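Local coordinates for protein Pbp related beta-lactamase (Pyrococcus abyssi, PDB 2QMI) that probably acts as a serine peptidase of the penicillin-binding protein and beta-lactamase family, working as a self-compartmentalizing octamer, at residues L92-E97 and D145-A150. Sequence-based numbering, arbitrary orientation.
Sequences LRPFGE and DMEKWA
E147 reaches across to the backbone of R93, and its carboxylate oxygen OE1 accepts the one hydrogen bond between 92-97 and 145-150, 2.8 Å from R93 N with an N-H...O angle of 160°. The amide meets OE1 on its anti side, 33° out of the carboxylate plane. With CG anti to the backbone N (chi1 174°) and the chain extended beyond it, the side chain spans the gap between the two loops. The R93 guanidinium does not join this carboxylate; its NH2 forms a salt bridge with E85 instead.

Apolar contacts follow on the P94 side of that bond. The aliphatic part of E147 crosses P94, E147 CG standing 4.1 Å from P94 CB, and three residues further on the methyl of A150 meets the proline ring, with P94 CB 3.6 Å from A150 CB. The exposed F95 ring adds a looser touch, its CE2 4.3 Å from the same methyl.

In the helical part of the beta-lactamase-type domain, the contact ties the loop leading to helix 101-105 to the loop between helices 136-142 and 162-176, where residues 146-149 have helical backbone angles. In the buried part, L92 CD2 packs 3.7 Å from M146 CG and also lies near SD; L167 of helix 162-176 touches both side chains.

The 145-150 loop also meets a second subunit of the octamer: D145 OD2 forms a salt bridge with K374 of that subunit, and R443 of the same neighbour makes a cation-pi contact with W149.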
loop_
_atom_site.group_PDB
_atom_site.type_symbol
_atom_site.label_atom_id
_atom_site.label_comp_id
_atom_site.label_asym_id
_atom_site.label_seq_id
_atom_site.Cartn_x
_atom_site.Cartn_y
_atom_site.Cartn_z
ATOM N N LEU A 92 45.668 -6.437 -28.377
ATOM C CA LEU A 92 45.691 -5.023 -27.986
ATOM C C LEU A 92 46.510 -4.185 -28.974
ATOM O O LEU A 92 47.606 -3.721 -28.654
ATOM C CB LEU A 92 46.291 -4.858 -26.588
ATOM C CG LEU A 92 45.486 -5.281 -25.353
ATOM C CD1 LEU A 92 46.314 -5.033 -24.109
ATOM C CD2 LEU A 92 44.190 -4.489 -25.270
ATOM N N ARG A 93 45.974 -3.998 -30.174
ATOM C CA ARG A 93 46.646 -3.228 -31.216
ATOM C C ARG A 93 45.555 -2.489 -31.984
ATOM O O ARG A 93 45.452 -2.602 -33.206
ATOM C CB ARG A 93 47.415 -4.177 -32.152
ATOM C CG ARG A 93 48.430 -3.494 -33.074
ATOM C CD ARG A 93 49.046 -4.464 -34.096
ATOM N NE ARG A 93 49.831 -5.536 -33.483
ATOM C CZ ARG A 93 51.030 -5.373 -32.931
ATOM N NH1 ARG A 93 51.605 -4.179 -32.911
ATOM N NH2 ARG A 93 51.655 -6.404 -32.386
ATOM N N PRO A 94 44.725 -1.710 -31.275
ATOM C CA PRO A 94 43.641 -0.969 -31.930
ATOM C C PRO A 94 44.131 0.002 -33.001
ATOM O O PRO A 94 45.141 0.677 -32.821
ATOM C CB PRO A 94 42.964 -0.259 -30.763
ATOM C CG PRO A 94 44.131 0.035 -29.856
ATOM C CD PRO A 94 44.868 -1.289 -29.870
ATOM N N PHE A 95 43.412 0.069 -34.113
ATOM C CA PHE A 95 43.787 0.964 -35.203
ATOM C C PHE A 95 45.221 0.700 -35.655
ATOM O O PHE A 95 45.947 1.621 -36.028
ATOM C CB PHE A 95 43.632 2.425 -34.759
ATOM C CG PHE A 95 42.249 2.763 -34.281
ATOM C CD1 PHE A 95 41.166 2.730 -35.163
ATOM C CD2 PHE A 95 42.018 3.074 -32.942
ATOM C CE1 PHE A 95 39.867 2.999 -34.717
ATOM C CE2 PHE A 95 40.721 3.347 -32.479
ATOM C CZ PHE A 95 39.641 3.307 -33.369
ATOM N N GLY A 96 45.625 -0.565 -35.598
ATOM C CA GLY A 96 46.959 -0.944 -36.021
ATOM C C GLY A 96 48.142 -0.529 -35.161
ATOM O O GLY A 96 49.270 -0.918 -35.459
ATOM N N GLU A 97 47.907 0.255 -34.114
ATOM C CA GLU A 97 48.986 0.701 -33.231
ATOM C C GLU A 97 48.967 -0.049 -31.892
ATOM O O GLU A 97 47.927 -0.160 -31.244
ATOM C CB GLU A 97 48.873 2.210 -32.974
ATOM C CG GLU A 97 49.250 3.105 -34.154
ATOM C CD GLU A 97 50.694 2.895 -34.601
ATOM O OE1 GLU A 97 51.554 2.664 -33.720
ATOM O OE2 GLU A 97 50.967 2.969 -35.825
ATOM N N ASP A 145 37.767 -9.085 -25.778
ATOM C CA ASP A 145 37.508 -8.231 -26.934
ATOM C C ASP A 145 37.672 -6.737 -26.656
ATOM O O ASP A 145 37.148 -5.913 -27.412
ATOM C CB ASP A 145 36.084 -8.467 -27.456
ATOM C CG ASP A 145 35.766 -9.936 -27.661
ATOM O OD1 ASP A 145 36.512 -10.602 -28.399
ATOM O OD2 ASP A 145 34.763 -10.420 -27.082
ATOM N N MET A 146 38.396 -6.378 -25.596
ATOM C CA MET A 146 38.554 -4.963 -25.252
ATOM C C MET A 146 39.167 -4.114 -26.367
ATOM O O MET A 146 38.981 -2.895 -26.405
ATOM C CB MET A 146 39.368 -4.805 -23.955
ATOM C CG MET A 146 40.816 -5.232 -24.035
ATOM S SD MET A 146 41.594 -5.192 -22.390
ATOM C CE MET A 146 41.737 -3.410 -22.124
ATOM N N GLU A 147 39.892 -4.743 -27.281
ATOM C CA GLU A 147 40.486 -3.982 -28.370
ATOM C C GLU A 147 39.387 -3.347 -29.228
ATOM O O GLU A 147 39.526 -2.214 -29.678
ATOM C CB GLU A 147 41.373 -4.878 -29.238
ATOM C CG GLU A 147 41.906 -4.170 -30.466
ATOM C CD GLU A 147 42.635 -5.098 -31.418
ATOM O OE1 GLU A 147 43.797 -5.477 -31.127
ATOM O OE2 GLU A 147 42.033 -5.450 -32.457
ATOM N N LYS A 148 38.295 -4.079 -29.441
ATOM C CA LYS A 148 37.172 -3.590 -30.244
ATOM C C LYS A 148 36.433 -2.441 -29.564
ATOM O O LYS A 148 35.559 -1.808 -30.162
ATOM C CB LYS A 148 36.154 -4.706 -30.499
ATOM C CG LYS A 148 36.665 -5.914 -31.241
ATOM C CD LYS A 148 35.490 -6.804 -31.646
ATOM C CE LYS A 148 35.947 -8.094 -32.303
ATOM N NZ LYS A 148 36.529 -9.046 -31.312
ATOM N N TRP A 149 36.783 -2.185 -28.310
ATOM C CA TRP A 149 36.147 -1.143 -27.519
ATOM C C TRP A 149 36.840 0.219 -27.666
ATOM O O TRP A 149 36.231 1.261 -27.416
ATOM C CB TRP A 149 36.147 -1.584 -26.055
ATOM C CG TRP A 149 35.225 -0.826 -25.155
ATOM C CD1 TRP A 149 35.575 -0.104 -24.052
ATOM C CD2 TRP A 149 33.792 -0.791 -25.220
ATOM N NE1 TRP A 149 34.453 0.371 -23.421
ATOM C CE2 TRP A 149 33.344 -0.035 -24.118
ATOM C CE3 TRP A 149 32.843 -1.331 -26.101
ATOM C CZ2 TRP A 149 31.985 0.202 -23.871
ATOM C CZ3 TRP A 149 31.492 -1.097 -25.855
ATOM C CH2 TRP A 149 31.078 -0.337 -24.749
ATOM N N ALA A 150 38.108 0.196 -28.078
ATOM C CA ALA A 150 38.910 1.408 -28.249
ATOM C C ALA A 150 38.197 2.488 -29.064
ATOM O O ALA A 150 37.390 2.185 -29.944
ATOM C CB ALA A 150 40.237 1.057 -28.904
#